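Local coordinates for PKS_KS domain-containing protein (Photorhabdus luminescens subsp. laumondii, PDB 6SMO), which probably acts as a 3-oxoacyl-[acyl-carrier-protein] synthase, a ketosynthase of the thiolase superfamily, and here holds a long poly-oxo acyl chain in its pocket, at residues A103-M106 / A107-A111; E139-L142 / R143-G147; A337-D340 / I341-N345. All coordinates share one frame; numbering follows the deposited sequence.

Contact 1: residues A103-M106 / A107-A111; sequences AAEM and AMQDA
A107 and A103 meet one turn apart on the buried side of helix 95-111, where A107 N donates to A103 O at 2.9 Å and the methyl CB of A107 lies beside that same A103 O. The following i+4 bond lies on the adjoining side: M108 N reaches A104 O at 3.0 Å, and M108 CG lies alongside A104 O. Beyond CG the M108 chain bends at both later torsions (chi2 -72°), which carries its end away from the preceding turn to touch Y178, L113 and I118. The tight side is therefore built of small methyls and one folded thioether. It fits a helix layered against a sheet, as in the thiolase fold: A103 and A107 rest on C264, I266 and I268 of strand 263-271, while A104 packs on V174 and Y178 of helix 169-178. The more open side carries E105 and Q109. E105 CG stands anti to the backbone N (chi1 -173°), and the bend that follows lifts the carboxylate over the next turn, so that its OE2 comes 2.7 Å from Q109 NE2. With an N-H...O angle of 118° this hydrogen bond is weak, and the carboxylate and amide planes are far from coplanar. The other oxygen, E105 OE1, has a firmer partner in the hydroxyl of Y178. Q109 itself is exposed and reaches back with an extended chain, its CG beside E105 O. Further along, D110 N bonds to M106 O at 3.0 Å, and D110 OD2 accepts from L34 N.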
ATOM      1  N   ALA B 103      16.245  12.089   4.536  1.00 39.89           N
ATOM      2  CA  ALA B 103      16.300  10.981   5.521  1.00 39.80           C
ATOM      3  C   ALA B 103      17.329   9.934   5.078  1.00 39.68           C
ATOM      4  O   ALA B 103      18.091   9.454   5.941  1.00 39.60           O
ATOM      5  CB  ALA B 103      14.929  10.371   5.689  1.00 39.58           C
ATOM      6  N   ALA B 104      17.348   9.596   3.784  1.00 39.67           N
ATOM      7  CA  ALA B 104      18.273   8.612   3.173  1.00 40.17           C
ATOM      8  C   ALA B 104      19.722   9.086   3.341  1.00 41.07           C
ATOM      9  O   ALA B 104      20.579   8.248   3.687  1.00 41.52           O
ATOM     10  CB  ALA B 104      17.927   8.404   1.719  1.00 39.89           C
ATOM     11  N   GLU B 105      19.977  10.380   3.109  1.00 41.82           N
ATOM     12  CA  GLU B 105      21.320  11.013   3.227  1.00 42.81           C
ATOM     13  C   GLU B 105      21.814  10.885   4.674  1.00 42.50           C
ATOM     14  O   GLU B 105      22.983  10.493   4.861  1.00 42.32           O
ATOM     15  CB  GLU B 105      21.263  12.476   2.778  1.00 43.32           C
ATOM     16  CG  GLU B 105      22.624  13.151   2.707  1.00 44.61           C
ATOM     17  CD  GLU B 105      23.620  12.480   1.776  1.00 45.50           C
ATOM     18  OE1 GLU B 105      23.239  12.170   0.629  1.00 46.15           O
ATOM     19  OE2 GLU B 105      24.771  12.260   2.205  1.00 47.01           O
ATOM     20  N   MET B 106      20.951  11.193   5.648  1.00 42.70           N
ATOM     21  CA  MET B 106      21.256  11.133   7.104  1.00 43.28           C
ATOM     22  C   MET B 106      21.513   9.680   7.527  1.00 42.56           C
ATOM     23  O   MET B 106      22.454   9.458   8.314  1.00 42.76           O
ATOM     24  CB  MET B 106      20.099  11.705   7.929  1.00 43.99           C
ATOM     25  CG  MET B 106      19.970  13.207   7.809  1.00 45.31           C
ATOM     26  SD  MET B 106      18.451  13.842   8.553  1.00 46.55           S
ATOM     27  CE  MET B 106      18.842  15.590   8.611  1.00 48.00           C
ATOM     28  N   ALA B 107      20.709   8.740   7.020  1.00 42.22           N
ATOM     29  CA  ALA B 107      20.748   7.300   7.370  1.00 42.17           C
ATOM     30  C   ALA B 107      22.040   6.659   6.847  1.00 42.37           C
ATOM     31  O   ALA B 107      22.646   5.866   7.594  1.00 42.74           O
ATOM     32  CB  ALA B 107      19.526   6.604   6.824  1.00 41.99           C
ATOM     33  N   MET B 108      22.440   6.991   5.615  1.00 42.76           N
ATOM     34  CA  MET B 108      23.648   6.430   4.947  1.00 43.48           C
ATOM     35  C   MET B 108      24.917   6.990   5.604  1.00 44.05           C
ATOM     36  O   MET B 108      25.898   6.229   5.713  1.00 44.87           O
ATOM     37  CB  MET B 108      23.655   6.751   3.448  1.00 43.41           C
ATOM     38  CG  MET B 108      22.620   5.966   2.658  1.00 43.26           C
ATOM     39  SD  MET B 108      23.039   4.211   2.480  1.00 42.96           S
ATOM     40  CE  MET B 108      24.301   4.299   1.211  1.00 43.26           C
ATOM     41  N   GLN B 109      24.897   8.260   6.022  1.00 44.28           N
ATOM     42  CA  GLN B 109      26.024   8.924   6.735  1.00 45.03           C
ATOM     43  C   GLN B 109      26.146   8.349   8.151  1.00 44.05           C
ATOM     44  O   GLN B 109      27.290   8.162   8.610  1.00 43.08           O
ATOM     45  CB  GLN B 109      25.837  10.443   6.765  1.00 46.73           C
ATOM     46  CG  GLN B 109      26.187  11.123   5.447  1.00 48.22           C
ATOM     47  CD  GLN B 109      25.979  12.618   5.480  1.00 49.39           C
ATOM     48  OE1 GLN B 109      25.710  13.207   6.525  1.00 51.66           O
ATOM     49  NE2 GLN B 109      26.104  13.247   4.323  1.00 50.07           N
ATOM     50  N   ASP B 110      25.015   8.074   8.809  1.00 43.33           N
ATOM     51  CA  ASP B 110      24.955   7.500  10.182  1.00 43.22           C
ATOM     52  C   ASP B 110      25.505   6.068  10.165  1.00 43.41           C
ATOM     53  O   ASP B 110      26.226   5.707  11.115  1.00 43.71           O
ATOM     54  CB  ASP B 110      23.530   7.538  10.742  1.00 42.61           C
ATOM     55  CG  ASP B 110      23.425   7.101  12.194  1.00 42.34           C
ATOM     56  OD1 ASP B 110      24.392   7.328  12.950  1.00 42.30           O
ATOM     57  OD2 ASP B 110      22.375   6.535  12.558  1.00 41.90           O
ATOM     58  N   ALA B 111      25.176   5.293   9.124  1.00 43.56           N
ATOM     59  CA  ALA B 111      25.604   3.885   8.930  1.00 43.99           C
ATOM     60  C   ALA B 111      27.100   3.818   8.595  1.00 45.39           C
ATOM     61  O   ALA B 111      27.700   2.747   8.818  1.00 45.32           O
ATOM     62  CB  ALA B 111      24.781   3.237   7.844  1.00 43.55           C
TER

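Contact 2: residues E139-L142 / R143-G147; sequences ECLL and RITKG
E139 (chi1 -174°) and R143 (chi1 -175°) both set CG anti to their own backbone N, and each chain then bends, E139 at chi2 and R143 at chi2 and chi3, so that the two charged ends meet one turn apart. R143 NH1 donates to E139 OE1 at 3.0 Å with an N-H...O angle of 158°. The carboxylate oxygen uses its syn lone pair and lies near the guanidinium plane, an edge-on salt bridge although the two flat groups are tilted against each other. C140 CA sits over one face of the guanidinium. The stronger partner of the same NH1 is D161, by a salt bridge from outside the helix, so two carboxylates together hold the R143 head.

At the other flank of the turn, T145 OG1 lies between its backbone N and carbonyl carbon and donates to L141 O at 2.7 Å. The T145 N bond to the same L141 O, at 3.4 Å, is weak, so the hydroxyl supplies the shorter link as the helix runs out. The I144 amide keeps the regular bond to C140 O. L141 and I144 also pack on L193 of a neighbouring subunit, a Ketoacyl_synth_N domain-containing protein, and L142 on H118 of that chain, which places the buried side at the subunit interface.

Past I144 the chain reverses: K146 and G147 both take positive phi, and G147 N closes back on L142 O at 2.7 Å, with a weak bond from K146 N to R143 O inside it. This is the Schellman motif that terminates helix 134-144.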
ATOM      1  N   GLU B 139      -2.629  19.550  -6.951  1.00 51.10           N
ATOM      2  CA  GLU B 139      -2.205  20.887  -7.451  1.00 52.13           C
ATOM      3  C   GLU B 139      -2.259  20.901  -8.984  1.00 53.14           C
ATOM      4  O   GLU B 139      -2.705  21.921  -9.546  1.00 53.32           O
ATOM      5  CB  GLU B 139      -0.805  21.222  -6.929  1.00 52.71           C
ATOM      6  CG  GLU B 139      -0.336  22.625  -7.274  1.00 53.20           C
ATOM      7  CD  GLU B 139       0.257  22.797  -8.663  1.00 54.13           C
ATOM      8  OE1 GLU B 139       0.843  21.825  -9.183  1.00 53.90           O
ATOM      9  OE2 GLU B 139       0.129  23.903  -9.223  1.00 55.07           O
ATOM     10  N   CYS B 140      -1.819  19.813  -9.626  1.00 54.00           N
ATOM     11  CA  CYS B 140      -1.831  19.618 -11.102  1.00 54.45           C
ATOM     12  C   CYS B 140      -3.273  19.657 -11.624  1.00 55.30           C
ATOM     13  O   CYS B 140      -3.516  20.360 -12.621  1.00 55.61           O
ATOM     14  CB  CYS B 140      -1.171  18.299 -11.489  1.00 54.61           C
ATOM     15  SG  CYS B 140      -1.331  17.894 -13.248  1.00 54.45           S
ATOM     16  N   LEU B 141      -4.183  18.932 -10.961  1.00 55.43           N
ATOM     17  CA  LEU B 141      -5.612  18.766 -11.353  1.00 55.54           C
ATOM     18  C   LEU B 141      -6.335  20.120 -11.324  1.00 56.19           C
ATOM     19  O   LEU B 141      -7.113  20.388 -12.258  1.00 56.01           O
ATOM     20  CB  LEU B 141      -6.273  17.761 -10.402  1.00 54.89           C
ATOM     21  CG  LEU B 141      -7.792  17.618 -10.509  1.00 55.07           C
ATOM     22  CD1 LEU B 141      -8.212  17.149 -11.894  1.00 55.04           C
ATOM     23  CD2 LEU B 141      -8.316  16.664  -9.447  1.00 55.24           C
ATOM     24  N   LEU B 142      -6.096  20.931 -10.288  1.00 57.20           N
ATOM     25  CA  LEU B 142      -6.794  22.226 -10.060  1.00 58.58           C
ATOM     26  C   LEU B 142      -6.212  23.313 -10.973  1.00 60.15           C
ATOM     27  O   LEU B 142      -6.972  24.227 -11.353  1.00 60.64           O
ATOM     28  CB  LEU B 142      -6.670  22.611  -8.582  1.00 58.77           C
ATOM     29  CG  LEU B 142      -7.491  21.754  -7.622  1.00 58.90           C
ATOM     30  CD1 LEU B 142      -7.029  21.952  -6.189  1.00 59.39           C
ATOM     31  CD2 LEU B 142      -8.976  22.059  -7.752  1.00 59.22           C
ATOM     32  N   ARG B 143      -4.920  23.219 -11.302  1.00 60.84           N
ATOM     33  CA  ARG B 143      -4.211  24.152 -12.219  1.00 61.34           C
ATOM     34  C   ARG B 143      -4.785  24.011 -13.636  1.00 61.90           C
ATOM     35  O   ARG B 143      -5.096  25.052 -14.250  1.00 62.52           O
ATOM     36  CB  ARG B 143      -2.707  23.864 -12.203  1.00 61.08           C
ATOM     37  CG  ARG B 143      -1.865  24.832 -13.022  1.00 61.68           C
ATOM     38  CD  ARG B 143      -0.681  24.135 -13.664  1.00 61.99           C
ATOM     39  NE  ARG B 143       0.122  23.400 -12.694  1.00 61.63           N
ATOM     40  CZ  ARG B 143       1.062  22.508 -12.999  1.00 61.79           C
ATOM     41  NH1 ARG B 143       1.730  21.899 -12.033  1.00 61.70           N
ATOM     42  NH2 ARG B 143       1.332  22.220 -14.262  1.00 62.05           N
ATOM     43  N   ILE B 144      -4.918  22.773 -14.126  1.00 61.39           N
ATOM     44  CA  ILE B 144      -5.348  22.454 -15.524  1.00 61.29           C
ATOM     45  C   ILE B 144      -6.853  22.722 -15.692  1.00 61.59           C
ATOM     46  O   ILE B 144      -7.277  22.900 -16.851  1.00 61.96           O
ATOM     47  CB  ILE B 144      -4.971  21.008 -15.922  1.00 60.83           C
ATOM     48  CG1 ILE B 144      -5.647  19.954 -15.039  1.00 60.21           C
ATOM     49  CG2 ILE B 144      -3.456  20.851 -15.952  1.00 60.84           C
ATOM     50  CD1 ILE B 144      -5.289  18.522 -15.380  1.00 59.43           C
ATOM     51  N   THR B 145      -7.623  22.751 -14.597  1.00 62.06           N
ATOM     52  CA  THR B 145      -9.092  23.007 -14.597  1.00 62.85           C
ATOM     53  C   THR B 145      -9.393  24.439 -14.131  1.00 64.42           C
ATOM     54  O   THR B 145     -10.590  24.786 -14.071  1.00 65.04           O
ATOM     55  CB  THR B 145      -9.832  21.981 -13.726  1.00 61.71           C
ATOM     56  OG1 THR B 145      -9.242  21.986 -12.425  1.00 60.97           O
ATOM     57  CG2 THR B 145      -9.789  20.583 -14.300  1.00 61.33           C
ATOM     58  N   LYS B 146      -8.359  25.235 -13.829  1.00 65.82           N
ATOM     59  CA  LYS B 146      -8.465  26.636 -13.332  1.00 67.47           C
ATOM     60  C   LYS B 146      -9.343  26.670 -12.073  1.00 66.03           C
ATOM     61  O   LYS B 146     -10.510  27.103 -12.170  1.00 64.83           O
ATOM     62  CB  LYS B 146      -9.006  27.565 -14.427  1.00 69.49           C
ATOM     63  CG  LYS B 146      -8.034  27.873 -15.558  1.00 71.62           C
ATOM     64  CD  LYS B 146      -8.494  29.001 -16.460  1.00 73.46           C
ATOM     65  CE  LYS B 146      -7.425  29.472 -17.424  1.00 74.76           C
ATOM     66  NZ  LYS B 146      -7.225  28.513 -18.536  1.00 75.25           N
ATOM     67  N   GLY B 147      -8.794  26.215 -10.941  1.00 64.99           N
ATOM     68  CA  GLY B 147      -9.450  26.232  -9.618  1.00 64.74           C
ATOM     69  C   GLY B 147     -10.616  25.259  -9.529  1.00 64.82           C
ATOM     70  O   GLY B 147     -11.490  25.475  -8.664  1.00 64.17           O
TER

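Contact 3: residues A337-D340 / I341-N345; sequences AQND and INESN
D340 O is gripped by two donors of S344 that arrive from opposite faces of its carbonyl plane, the hydroxyl OG at 2.8 Å and the backbone N at 3.2 Å. S344 OG lies beside its own backbone N (chi1 -63°), which turns the hydroxyl back onto the preceding turn. The contact lies on helix 337-350, the crossover helix of a beta-alpha-beta unit between the parallel strands 326-330 and 360-361 of the central sheet. S344 OG is also hydrogen-bonded to the hydroxyl of Y408, so this buried oxygen links the helix backbone to a loop residue.

On the adjoining side of the helix, E343 lies one turn on from N339. E343 N donates to N339 O at 3.1 Å, and E343 CG lies 3.6 Å from that oxygen. The E343 chain then runs out extended past the N339 side chain, crossing it with the carboxylate and amide planes 48° apart. What fixes the carboxylate is the loop after strand 326-330: OE1 accepts from G333 N and OE2 from H332 N. Two backbone donors on two different oxygens set the orientation of this buried group.

The D340 side chain points off the same helix in another direction. Its OD2 accepts from F251 N, with R255 NE at the longer range of a weak ion pair, while R255 NH2 bonds to A337 O. The N342 amide, with CG anti to its backbone N, hands its ND2 to P302 O. The methyl CG2 of I341 lies beside Q338 O, and the same oxygen accepts from N342 N at 3.3 Å, the donor standing above the carbonyl plane.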
ATOM      1  N   ALA B 337     -10.917   6.422  18.924  1.00 38.76           N
ATOM      2  CA  ALA B 337     -11.697   5.652  19.923  1.00 39.06           C
ATOM      3  C   ALA B 337     -11.491   4.145  19.712  1.00 39.01           C
ATOM      4  O   ALA B 337     -11.388   3.422  20.723  1.00 38.52           O
ATOM      5  CB  ALA B 337     -13.158   6.027  19.837  1.00 39.42           C
ATOM      6  N   GLN B 338     -11.412   3.699  18.452  1.00 39.78           N
ATOM      7  CA  GLN B 338     -11.478   2.263  18.058  1.00 40.56           C
ATOM      8  C   GLN B 338     -10.079   1.630  18.021  1.00 39.94           C
ATOM      9  O   GLN B 338      -9.989   0.418  18.304  1.00 40.12           O
ATOM     10  CB  GLN B 338     -12.170   2.119  16.701  1.00 41.65           C
ATOM     11  CG  GLN B 338     -13.632   2.546  16.721  1.00 42.59           C
ATOM     12  CD  GLN B 338     -14.360   2.174  15.452  1.00 43.61           C
ATOM     13  OE1 GLN B 338     -14.835   3.032  14.711  1.00 45.22           O
ATOM     14  NE2 GLN B 338     -14.451   0.881  15.188  1.00 43.94           N
ATOM     15  N   ASN B 339      -9.038   2.397  17.679  1.00 39.58           N
ATOM     16  CA  ASN B 339      -7.650   1.883  17.505  1.00 38.74           C
ATOM     17  C   ASN B 339      -7.032   1.542  18.867  1.00 37.98           C
ATOM     18  O   ASN B 339      -6.446   0.450  18.990  1.00 38.52           O
ATOM     19  CB  ASN B 339      -6.748   2.875  16.767  1.00 38.65           C
ATOM     20  CG  ASN B 339      -5.330   2.368  16.605  1.00 38.44           C
ATOM     21  OD1 ASN B 339      -4.427   2.801  17.318  1.00 38.24           O
ATOM     22  ND2 ASN B 339      -5.128   1.438  15.687  1.00 38.57           N
ATOM     23  N   ASP B 340      -7.136   2.454  19.839  1.00 37.47           N
ATOM     24  CA  ASP B 340      -6.429   2.371  21.146  1.00 37.64           C
ATOM     25  C   ASP B 340      -7.019   1.235  21.990  1.00 37.91           C
ATOM     26  O   ASP B 340      -6.237   0.566  22.694  1.00 37.53           O
ATOM     27  CB  ASP B 340      -6.482   3.709  21.889  1.00 37.64           C
ATOM     28  CG  ASP B 340      -5.740   4.836  21.189  1.00 37.25           C
ATOM     29  OD1 ASP B 340      -5.300   4.632  20.037  1.00 35.63           O
ATOM     30  OD2 ASP B 340      -5.607   5.912  21.803  1.00 37.24           O
ATOM     31  N   ILE B 341      -8.341   1.036  21.933  1.00 38.93           N
ATOM     32  CA  ILE B 341      -9.051  -0.080  22.631  1.00 39.93           C
ATOM     33  C   ILE B 341      -8.670  -1.406  21.954  1.00 39.54           C
ATOM     34  O   ILE B 341      -8.493  -2.405  22.682  1.00 39.07           O
ATOM     35  CB  ILE B 341     -10.579   0.151  22.673  1.00 41.78           C
ATOM     36  CG1 ILE B 341     -11.271  -0.839  23.615  1.00 43.32           C
ATOM     37  CG2 ILE B 341     -11.197   0.120  21.280  1.00 42.18           C
ATOM     38  CD1 ILE B 341     -12.665  -0.424  24.036  1.00 44.44           C
ATOM     39  N   ASN B 342      -8.531  -1.402  20.622  1.00 39.09           N
ATOM     40  CA  ASN B 342      -8.198  -2.591  19.789  1.00 39.24           C
ATOM     41  C   ASN B 342      -6.823  -3.134  20.196  1.00 39.40           C
ATOM     42  O   ASN B 342      -6.708  -4.362  20.380  1.00 39.51           O
ATOM     43  CB  ASN B 342      -8.259  -2.263  18.293  1.00 38.81           C
ATOM     44  CG  ASN B 342      -7.797  -3.397  17.402  1.00 38.83           C
ATOM     45  OD1 ASN B 342      -6.600  -3.595  17.209  1.00 38.35           O
ATOM     46  ND2 ASN B 342      -8.739  -4.134  16.835  1.00 39.08           N
ATOM     47  N   GLU B 343      -5.829  -2.249  20.328  1.00 39.44           N
ATOM     48  CA  GLU B 343      -4.417  -2.605  20.640  1.00 39.68           C
ATOM     49  C   GLU B 343      -4.295  -3.063  22.098  1.00 39.14           C
ATOM     50  O   GLU B 343      -3.553  -4.032  22.346  1.00 39.08           O
ATOM     51  CB  GLU B 343      -3.490  -1.417  20.371  1.00 40.43           C
ATOM     52  CG  GLU B 343      -3.269  -1.149  18.895  1.00 41.05           C
ATOM     53  CD  GLU B 343      -2.159  -0.156  18.606  1.00 41.51           C
ATOM     54  OE1 GLU B 343      -2.330   1.035  18.938  1.00 42.76           O
ATOM     55  OE2 GLU B 343      -1.118  -0.578  18.066  1.00 42.19           O
ATOM     56  N   SER B 344      -4.977  -2.380  23.024  1.00 38.62           N
ATOM     57  CA  SER B 344      -4.973  -2.686  24.479  1.00 38.73           C
ATOM     58  C   SER B 344      -5.479  -4.114  24.709  1.00 38.16           C
ATOM     59  O   SER B 344      -4.798  -4.872  25.428  1.00 38.00           O
ATOM     60  CB  SER B 344      -5.787  -1.680  25.251  1.00 39.56           C
ATOM     61  OG  SER B 344      -5.227  -0.381  25.129  1.00 40.49           O
ATOM     62  N   ASN B 345      -6.621  -4.462  24.104  1.00 37.75           N
ATOM     63  CA  ASN B 345      -7.263  -5.800  24.217  1.00 37.51           C
ATOM     64  C   ASN B 345      -6.417  -6.849  23.481  1.00 36.99           C
ATOM     65  O   ASN B 345      -6.426  -8.015  23.920  1.00 37.33           O
ATOM     66  CB  ASN B 345      -8.705  -5.783  23.701  1.00 37.41           C
ATOM     67  CG  ASN B 345      -9.650  -5.010  24.598  1.00 37.29           C
ATOM     68  OD1 ASN B 345      -9.483  -4.986  25.817  1.00 36.74           O
ATOM     69  ND2 ASN B 345     -10.652  -4.381  24.007  1.00 37.48           N
TER

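In the fold
Each of the three contacts is a single stretch of chain on one helix, contact 2 running on past its helix end, and none touches another. The centres of contact 1 and contact 2 lie about 36 Å apart, those of contact 1 and contact 3 about 34 Å, and those of contact 2 and contact 3 about 40 Å. Contacts 1 and 3 lie on opposite sides of the chain's centre, one in the N-terminal and one in the C-terminal ketoacyl-synthase region. Contact 2 is more peripheral, its centre about 30 Å from that of the chain. Two of them approach the bound pentaoxo-dodecanal: the side chain of N339 in contact 3 is about 8 Å from it, that of L141 in contact 2 about 10 Å.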